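Local coordinates for protein cysteine S-methyltransferase NleE (Escherichia coli O157:H7, PDB 4R29) that probably methylates a zinc-binding cysteine of the host proteins TAB2 and TAB3, using S-adenosylmethionine, and thereby blocks NF-kappa-B activation, at residues Val63-Arg68 with Tyr118-His123; Ser71-Met76 with Cys126-Ile131. The protein carries 1 engineered substitution. All blocks are in the same frame, centred on the assembly; numbering follows the deposited sequence.

How the contacts relate
Contacts 1 and 2 follow each other along helix 59-76, their centres 12 Å apart. Segment 63-68 meets the start of helix 120-125, and segment 71-76 meets the loop that leaves it, so the long helix runs past the short one and its exit. Two pairs join the contacts: a salt bridge of 2.6 Å from Lys-66 NZ to Glu-127 OE2, and packing of Met-73 CE against Asp-121 O at 3.4 Å. Contact 1 lies away from the cofactor site. Contact 2 is nearer, the Met-73 side chain lying about 11 Å from that of Ser-98, an S-adenosylmethionine-binding residue, and about 14 Å from the bound cofactor itself.

Contact 1: Val63-Arg68 with Tyr118-His123; sequences VNEKAR and YNPDLH
Lys-66 lays the aliphatic part of its side chain over the first turn of helix 120-125, with CG 3.8 Å from Pro-120 O and CD 3.8 Å from His-123 CB. Its CG stands anti to the backbone N (chi1 -178°), which carries the methylenes past this turn and leaves the ammonium to pair with Glu-127. A long, flexible lysine suits a place that needs an apolar shaft and a charged end. Beside it, Glu-65 CG rests 3.9 Å from Pro-120 CB. The bend at chi2 brings its carboxylate to Arg-68, whose NH2 makes a salt bridge to Glu-65 OE1 over 2.7 Å, close to the guanidinium plane; Glu-60 is a second acidic partner of Arg-68. Pro-120, with no N-H to donate, suits a first helical turn, where backbone N-H groups lack a carbonyl one turn earlier. The CA atoms of Lys-66 and Pro-120 are 4.7 Å apart. His-123 ND1 gives a nearly straight bond (175°) to Asn-119 O, the N-cap residue's carbonyl. The opposing helices are 59-76 and 120-125. Phe-62 meets the His-123 ring edge-to-face, helix 22-26 adds Ile-26 against it, and strand 109-114 leads through a loop to Asn-119 and helix 120-125.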
ATOM      1  N   VAL A  63     -19.636  -7.476   1.584  1.00 42.55           N
ATOM      2  CA  VAL A  63     -20.212  -7.690   0.255  1.00 40.09           C
ATOM      3  C   VAL A  63     -20.773  -6.411  -0.367  1.00 41.28           C
ATOM      4  O   VAL A  63     -20.363  -6.018  -1.455  1.00 39.99           O
ATOM      5  CB  VAL A  63     -21.309  -8.775   0.270  1.00 47.79           C
ATOM      6  CG1 VAL A  63     -21.974  -8.873  -1.101  1.00 46.14           C
ATOM      7  CG2 VAL A  63     -20.728 -10.123   0.681  1.00 44.53           C
ATOM      8  N   ASN A  64     -21.700  -5.753   0.322  1.00 42.15           N
ATOM      9  CA  ASN A  64     -22.322  -4.557  -0.242  1.00 45.16           C
ATOM     10  C   ASN A  64     -21.393  -3.347  -0.274  1.00 42.40           C
ATOM     11  O   ASN A  64     -21.491  -2.499  -1.169  1.00 43.70           O
ATOM     12  CB  ASN A  64     -23.626  -4.206   0.483  1.00 47.47           C
ATOM     13  CG  ASN A  64     -24.683  -5.289   0.343  1.00 49.03           C
ATOM     14  OD1 ASN A  64     -25.561  -5.423   1.198  1.00 49.77           O
ATOM     15  ND2 ASN A  64     -24.592  -6.080  -0.728  1.00 42.10           N
ATOM     16  N   GLU A  65     -20.505  -3.249   0.707  1.00 41.70           N
ATOM     17  CA  GLU A  65     -19.537  -2.167   0.706  1.00 38.22           C
ATOM     18  C   GLU A  65     -18.586  -2.384  -0.464  1.00 36.29           C
ATOM     19  O   GLU A  65     -18.302  -1.456  -1.218  1.00 35.02           O
ATOM     20  CB  GLU A  65     -18.769  -2.107   2.026  1.00 37.55           C
ATOM     21  CG  GLU A  65     -17.739  -0.981   2.112  1.00 32.93           C
ATOM     22  CD  GLU A  65     -18.351   0.409   2.013  1.00 39.35           C
ATOM     23  OE1 GLU A  65     -19.582   0.514   1.799  1.00 41.38           O
ATOM     24  OE2 GLU A  65     -17.593   1.404   2.148  1.00 34.25           O
ATOM     25  N   LYS A  66     -18.111  -3.612  -0.634  1.00 31.26           N
ATOM     26  CA  LYS A  66     -17.186  -3.888  -1.718  1.00 33.94           C
ATOM     27  C   LYS A  66     -17.788  -3.542  -3.082  1.00 35.69           C
ATOM     28  O   LYS A  66     -17.124  -2.940  -3.925  1.00 33.40           O
ATOM     29  CB  LYS A  66     -16.717  -5.342  -1.718  1.00 32.95           C
ATOM     30  CG  LYS A  66     -15.713  -5.631  -2.837  1.00 29.23           C
ATOM     31  CD  LYS A  66     -15.351  -7.100  -2.912  1.00 33.50           C
ATOM     32  CE  LYS A  66     -15.139  -7.541  -4.366  1.00 40.11           C
ATOM     33  NZ  LYS A  66     -15.022  -9.027  -4.508  1.00 48.72           N
ATOM     34  N   ALA A  67     -19.039  -3.930  -3.300  1.00 36.10           N
ATOM     35  CA  ALA A  67     -19.682  -3.670  -4.583  1.00 31.51           C
ATOM     36  C   ALA A  67     -19.808  -2.177  -4.823  1.00 31.72           C
ATOM     37  O   ALA A  67     -19.565  -1.717  -5.936  1.00 28.73           O
ATOM     38  CB  ALA A  67     -21.039  -4.352  -4.665  1.00 29.20           C
ATOM     39  N   ARG A  68     -20.180  -1.419  -3.786  1.00 32.94           N
ATOM     40  CA  ARG A  68     -20.263   0.044  -3.905  1.00 32.20           C
ATOM     41  C   ARG A  68     -18.898   0.678  -4.213  1.00 31.04           C
ATOM     42  O   ARG A  68     -18.772   1.536  -5.087  1.00 32.94           O
ATOM     43  CB  ARG A  68     -20.851   0.688  -2.640  1.00 35.02           C
ATOM     44  CG  ARG A  68     -22.376   0.606  -2.522  1.00 39.33           C
ATOM     45  CD  ARG A  68     -22.901   1.400  -1.318  1.00 41.20           C
ATOM     46  NE  ARG A  68     -22.295   0.962  -0.059  1.00 44.50           N
ATOM     47  CZ  ARG A  68     -22.849   0.091   0.782  1.00 44.64           C
ATOM     48  NH1 ARG A  68     -24.036  -0.437   0.510  1.00 44.77           N
ATOM     49  NH2 ARG A  68     -22.217  -0.254   1.899  1.00 42.46           N
ATOM     50  N   TYR A 118      -9.295  -8.030   4.983  1.00 31.48           N
ATOM     51  CA  TYR A 118     -10.699  -8.046   4.536  1.00 31.43           C
ATOM     52  C   TYR A 118     -11.215  -6.668   4.155  1.00 29.68           C
ATOM     53  O   TYR A 118     -12.406  -6.489   3.876  1.00 31.03           O
ATOM     54  CB  TYR A 118     -11.614  -8.711   5.576  1.00 32.56           C
ATOM     55  CG  TYR A 118     -11.283 -10.173   5.721  1.00 35.62           C
ATOM     56  CD1 TYR A 118     -11.838 -11.115   4.864  1.00 33.29           C
ATOM     57  CD2 TYR A 118     -10.358 -10.605   6.669  1.00 35.80           C
ATOM     58  CE1 TYR A 118     -11.511 -12.448   4.970  1.00 37.90           C
ATOM     59  CE2 TYR A 118     -10.020 -11.941   6.777  1.00 37.59           C
ATOM     60  CZ  TYR A 118     -10.600 -12.858   5.925  1.00 39.19           C
ATOM     61  OH  TYR A 118     -10.275 -14.191   6.030  1.00 47.72           O
ATOM     62  N   ASN A 119     -10.305  -5.702   4.125  1.00 26.32           N
ATOM     63  CA  ASN A 119     -10.636  -4.384   3.631  1.00 24.89           C
ATOM     64  C   ASN A 119     -11.318  -4.478   2.270  1.00 25.01           C
ATOM     65  O   ASN A 119     -10.741  -5.018   1.333  1.00 21.97           O
ATOM     66  CB  ASN A 119      -9.377  -3.530   3.522  1.00 24.57           C
ATOM     67  CG  ASN A 119      -9.686  -2.094   3.181  1.00 24.85           C
ATOM     68  OD1 ASN A 119     -10.040  -1.298   4.057  1.00 29.40           O
ATOM     69  ND2 ASN A 119      -9.562  -1.751   1.905  1.00 22.62           N
ATOM     70  N   PRO A 120     -12.559  -3.960   2.168  1.00 25.68           N
ATOM     71  CA  PRO A 120     -13.350  -3.948   0.934  1.00 25.89           C
ATOM     72  C   PRO A 120     -12.678  -3.237  -0.244  1.00 22.84           C
ATOM     73  O   PRO A 120     -12.757  -3.755  -1.349  1.00 22.72           O
ATOM     74  CB  PRO A 120     -14.628  -3.217   1.353  1.00 27.92           C
ATOM     75  CG  PRO A 120     -14.765  -3.559   2.787  1.00 30.59           C
ATOM     76  CD  PRO A 120     -13.363  -3.540   3.325  1.00 25.01           C
ATOM     77  N   ASP A 121     -12.045  -2.087  -0.016  1.00 20.65           N
ATOM     78  CA  ASP A 121     -11.345  -1.368  -1.082  1.00 21.83           C
ATOM     79  C   ASP A 121     -10.236  -2.226  -1.683  1.00 22.81           C
ATOM     80  O   ASP A 121     -10.030  -2.243  -2.886  1.00 21.46           O
ATOM     81  CB  ASP A 121     -10.715  -0.078  -0.540  1.00 19.69           C
ATOM     82  CG  ASP A 121     -11.709   1.040  -0.397  1.00 24.82           C
ATOM     83  OD1 ASP A 121     -12.901   0.829  -0.685  1.00 25.81           O
ATOM     84  OD2 ASP A 121     -11.297   2.142   0.005  1.00 27.86           O
ATOM     85  N   LEU A 122      -9.493  -2.905  -0.819  1.00 22.98           N
ATOM     86  CA  LEU A 122      -8.377  -3.715  -1.266  1.00 25.38           C
ATOM     87  C   LEU A 122      -8.909  -4.800  -2.209  1.00 23.89           C
ATOM     88  O   LEU A 122      -8.315  -5.078  -3.250  1.00 21.36           O
ATOM     89  CB  LEU A 122      -7.634  -4.320  -0.059  1.00 20.28           C
ATOM     90  CG  LEU A 122      -6.585  -5.397  -0.374  1.00 25.27           C
ATOM     91  CD1 LEU A 122      -5.520  -4.863  -1.363  1.00 18.94           C
ATOM     92  CD2 LEU A 122      -5.930  -6.014   0.900  1.00 19.90           C
ATOM     93  N   HIS A 123     -10.033  -5.411  -1.841  1.00 23.45           N
ATOM     94  CA  HIS A 123     -10.611  -6.462  -2.675  1.00 26.85           C
ATOM     95  C   HIS A 123     -11.143  -5.913  -3.998  1.00 23.04           C
ATOM     96  O   HIS A 123     -10.948  -6.520  -5.043  1.00 22.68           O
ATOM     97  CB  HIS A 123     -11.663  -7.268  -1.899  1.00 26.63           C
ATOM     98  CG  HIS A 123     -11.058  -8.201  -0.902  1.00 27.15           C
ATOM     99  ND1 HIS A 123     -10.539  -7.769   0.304  1.00 26.81           N
ATOM    100  CD2 HIS A 123     -10.810  -9.532  -0.959  1.00 31.84           C
ATOM    101  CE1 HIS A 123     -10.024  -8.798   0.953  1.00 27.49           C
ATOM    102  NE2 HIS A 123     -10.177  -9.878   0.214  1.00 32.06           N
TER

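Contact 2: Ser71-Met76 with Cys126-Ile131; sequences SYMKTM and CELPDI
This is an apolar helix-to-loop contact, joining the last turns of helix 59-76 to the connection between helix 120-125 and strand 131-137. Leu-128 carries the loop's side of it. Its CD1 lies 3.9 Å from Met-73 CB and 4.1 Å from Met-73 SD, while the other branch, CD2, bridges Met-73 CB and Lys-74 CG, 4.1 Å from each. The fork of the leucine thus spreads over two successive helix residues. It meets Met-73 at about a right angle: the methionine, extended beyond CG, runs across the end of the leucine instead of alongside it. CG of Met-73 is anti to the carbonyl carbon (chi1 -71°), a torsion that sends the side chain on to helix 120-125, where it packs on Ala-124 and Leu-125. A long, unbranched and polarisable side chain suits this position, since one residue can serve both the loop and the helix before it. Ile-103 of helix 95-103 touches both side chains, Trp-99 touches Met-73 and Phe-70 touches Leu-128, so the two are buried. Lys-74 differs: it lends its CG at the margin, and the bend at chi3 takes its amino group away from the leucine. The backbones stay well apart, with 7.3 Å between the CA atoms of Lys-74 and Leu-128. Leu-128 also opens a type II beta turn, closed by Ile-131 N to Leu-128 O, with Pro-129 and Asp-130 at its two central positions. The turn leads into strand 131-137. Helix 120-125 connects this strand to strand 109-114, parallel to it across the antiparallel 145-151, a crossover consistent with a Rossmann-like fold.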
ATOM      1  N   SER A  71     -17.813  -0.112  -7.873  1.00 26.14           N
ATOM      2  CA  SER A  71     -18.460   0.749  -8.860  1.00 27.39           C
ATOM      3  C   SER A  71     -17.746   2.078  -8.937  1.00 25.16           C
ATOM      4  O   SER A  71     -17.469   2.589 -10.022  1.00 25.29           O
ATOM      5  CB  SER A  71     -19.919   1.001  -8.485  1.00 29.25           C
ATOM      6  OG  SER A  71     -20.658  -0.192  -8.618  1.00 34.19           O
ATOM      7  N   TYR A  72     -17.491   2.654  -7.770  1.00 24.73           N
ATOM      8  CA  TYR A  72     -16.740   3.895  -7.677  1.00 25.79           C
ATOM      9  C   TYR A  72     -15.412   3.770  -8.437  1.00 24.39           C
ATOM     10  O   TYR A  72     -15.045   4.663  -9.190  1.00 24.97           O
ATOM     11  CB  TYR A  72     -16.515   4.236  -6.201  1.00 26.61           C
ATOM     12  CG  TYR A  72     -15.432   5.259  -5.903  1.00 31.54           C
ATOM     13  CD1 TYR A  72     -15.265   6.388  -6.687  1.00 36.65           C
ATOM     14  CD2 TYR A  72     -14.601   5.111  -4.812  1.00 33.73           C
ATOM     15  CE1 TYR A  72     -14.284   7.334  -6.397  1.00 33.34           C
ATOM     16  CE2 TYR A  72     -13.626   6.043  -4.517  1.00 35.48           C
ATOM     17  CZ  TYR A  72     -13.472   7.150  -5.310  1.00 31.89           C
ATOM     18  OH  TYR A  72     -12.500   8.078  -4.999  1.00 33.24           O
ATOM     19  N   MET A  73     -14.701   2.660  -8.246  1.00 20.89           N
ATOM     20  CA  MET A  73     -13.403   2.468  -8.891  1.00 20.64           C
ATOM     21  C   MET A  73     -13.501   2.333 -10.413  1.00 21.32           C
ATOM     22  O   MET A  73     -12.653   2.837 -11.167  1.00 18.68           O
ATOM     23  CB  MET A  73     -12.696   1.251  -8.299  1.00 17.98           C
ATOM     24  CG  MET A  73     -12.197   1.470  -6.876  1.00 22.39           C
ATOM     25  SD  MET A  73     -11.468  -0.031  -6.209  1.00 22.14           S
ATOM     26  CE  MET A  73     -11.027   0.493  -4.546  1.00 21.02           C
ATOM     27  N   LYS A  74     -14.551   1.656 -10.856  1.00 22.23           N
ATOM     28  CA  LYS A  74     -14.779   1.425 -12.278  1.00 21.42           C
ATOM     29  C   LYS A  74     -15.079   2.728 -12.988  1.00 22.78           C
ATOM     30  O   LYS A  74     -14.623   2.950 -14.104  1.00 23.69           O
ATOM     31  CB  LYS A  74     -15.911   0.418 -12.469  1.00 23.90           C
ATOM     32  CG  LYS A  74     -15.499  -1.022 -12.174  1.00 26.00           C
ATOM     33  CD  LYS A  74     -16.630  -1.991 -12.495  1.00 29.40           C
ATOM     34  CE  LYS A  74     -17.876  -1.672 -11.670  1.00 28.76           C
ATOM     35  NZ  LYS A  74     -19.003  -2.576 -12.045  1.00 29.68           N
ATOM     36  N   THR A  75     -15.834   3.599 -12.323  1.00 21.66           N
ATOM     37  CA  THR A  75     -16.093   4.926 -12.852  1.00 23.44           C
ATOM     38  C   THR A  75     -14.787   5.723 -13.012  1.00 26.00           C
ATOM     39  O   THR A  75     -14.580   6.388 -14.031  1.00 25.24           O
ATOM     40  CB  THR A  75     -17.108   5.716 -11.963  1.00 26.13           C
ATOM     41  OG1 THR A  75     -18.315   4.948 -11.790  1.00 23.19           O
ATOM     42  CG2 THR A  75     -17.463   7.064 -12.618  1.00 24.86           C
ATOM     43  N   MET A  76     -13.904   5.652 -12.013  1.00 22.27           N
ATOM     44  CA  MET A  76     -12.669   6.441 -12.056  1.00 19.24           C
ATOM     45  C   MET A  76     -11.560   5.748 -12.848  1.00 20.92           C
ATOM     46  O   MET A  76     -10.551   6.355 -13.162  1.00 21.57           O
ATOM     47  CB  MET A  76     -12.172   6.746 -10.644  1.00 23.19           C
ATOM     48  CG  MET A  76     -13.192   7.444  -9.751  1.00 25.45           C
ATOM     49  SD  MET A  76     -13.866   8.905 -10.546  1.00 26.63           S
ATOM     50  CE  MET A  76     -12.390   9.851 -10.940  1.00 23.75           C
ATOM     51  N   CYS A 126      -8.283  -5.074  -6.594  1.00 20.17           N
ATOM     52  CA  CYS A 126      -7.725  -6.251  -7.246  1.00 24.10           C
ATOM     53  C   CYS A 126      -8.553  -6.791  -8.406  1.00 26.25           C
ATOM     54  O   CYS A 126      -8.087  -7.663  -9.151  1.00 25.11           O
ATOM     55  CB  CYS A 126      -7.532  -7.355  -6.215  1.00 24.70           C
ATOM     56  SG  CYS A 126      -6.145  -7.032  -5.134  1.00 27.81           S
ATOM     57  N   GLU A 127      -9.772  -6.273  -8.559  1.00 20.98           N
ATOM     58  CA  GLU A 127     -10.640  -6.704  -9.647  1.00 27.08           C
ATOM     59  C   GLU A 127     -10.644  -5.758 -10.858  1.00 22.82           C
ATOM     60  O   GLU A 127     -11.407  -5.963 -11.793  1.00 26.89           O
ATOM     61  CB  GLU A 127     -12.066  -6.964  -9.131  1.00 26.66           C
ATOM     62  CG  GLU A 127     -12.126  -7.958  -7.958  1.00 29.83           C
ATOM     63  CD  GLU A 127     -13.556  -8.216  -7.448  1.00 38.28           C
ATOM     64  OE1 GLU A 127     -14.471  -7.415  -7.749  1.00 33.36           O
ATOM     65  OE2 GLU A 127     -13.765  -9.225  -6.733  1.00 43.61           O
ATOM     66  N   LEU A 128      -9.789  -4.740 -10.850  1.00 23.02           N
ATOM     67  CA  LEU A 128      -9.686  -3.808 -11.979  1.00 21.50           C
ATOM     68  C   LEU A 128      -8.684  -4.278 -13.038  1.00 21.28           C
ATOM     69  O   LEU A 128      -7.659  -4.870 -12.706  1.00 23.03           O
ATOM     70  CB  LEU A 128      -9.283  -2.421 -11.480  1.00 21.08           C
ATOM     71  CG  LEU A 128     -10.268  -1.713 -10.549  1.00 22.09           C
ATOM     72  CD1 LEU A 128      -9.583  -0.562  -9.814  1.00 17.14           C
ATOM     73  CD2 LEU A 128     -11.521  -1.232 -11.315  1.00 21.31           C
ATOM     74  N   PRO A 129      -8.960  -3.999 -14.320  1.00 22.35           N
ATOM     75  CA  PRO A 129      -8.029  -4.542 -15.322  1.00 22.71           C
ATOM     76  C   PRO A 129      -6.641  -3.911 -15.178  1.00 24.96           C
ATOM     77  O   PRO A 129      -6.548  -2.693 -14.955  1.00 21.69           O
ATOM     78  CB  PRO A 129      -8.663  -4.147 -16.670  1.00 19.22           C
ATOM     79  CG  PRO A 129     -10.104  -3.716 -16.343  1.00 18.77           C
ATOM     80  CD  PRO A 129     -10.034  -3.186 -14.925  1.00 19.08           C
ATOM     81  N   ASP A 130      -5.602  -4.740 -15.284  1.00 21.05           N
ATOM     82  CA  ASP A 130      -4.203  -4.302 -15.272  1.00 26.08           C
ATOM     83  C   ASP A 130      -3.774  -3.633 -13.963  1.00 25.96           C
ATOM     84  O   ASP A 130      -2.774  -2.923 -13.923  1.00 23.39           O
ATOM     85  CB  ASP A 130      -3.924  -3.369 -16.441  1.00 26.85           C
ATOM     86  CG  ASP A 130      -4.435  -3.924 -17.755  1.00 32.43           C
ATOM     87  OD1 ASP A 130      -3.924  -4.986 -18.176  1.00 32.49           O
ATOM     88  OD2 ASP A 130      -5.353  -3.308 -18.350  1.00 32.35           O
ATOM     89  N   ILE A 131      -4.548  -3.855 -12.906  1.00 21.63           N
ATOM     90  CA  ILE A 131      -4.224  -3.344 -11.587  1.00 24.86           C
ATOM     91  C   ILE A 131      -3.708  -4.477 -10.697  1.00 24.41           C
ATOM     92  O   ILE A 131      -4.443  -5.419 -10.401  1.00 23.05           O
ATOM     93  CB  ILE A 131      -5.458  -2.696 -10.937  1.00 23.87           C
ATOM     94  CG1 ILE A 131      -6.005  -1.586 -11.837  1.00 22.07           C
ATOM     95  CG2 ILE A 131      -5.109  -2.141  -9.578  1.00 18.67           C
ATOM     96  CD1 ILE A 131      -5.039  -0.457 -12.039  1.00 19.50           C
TER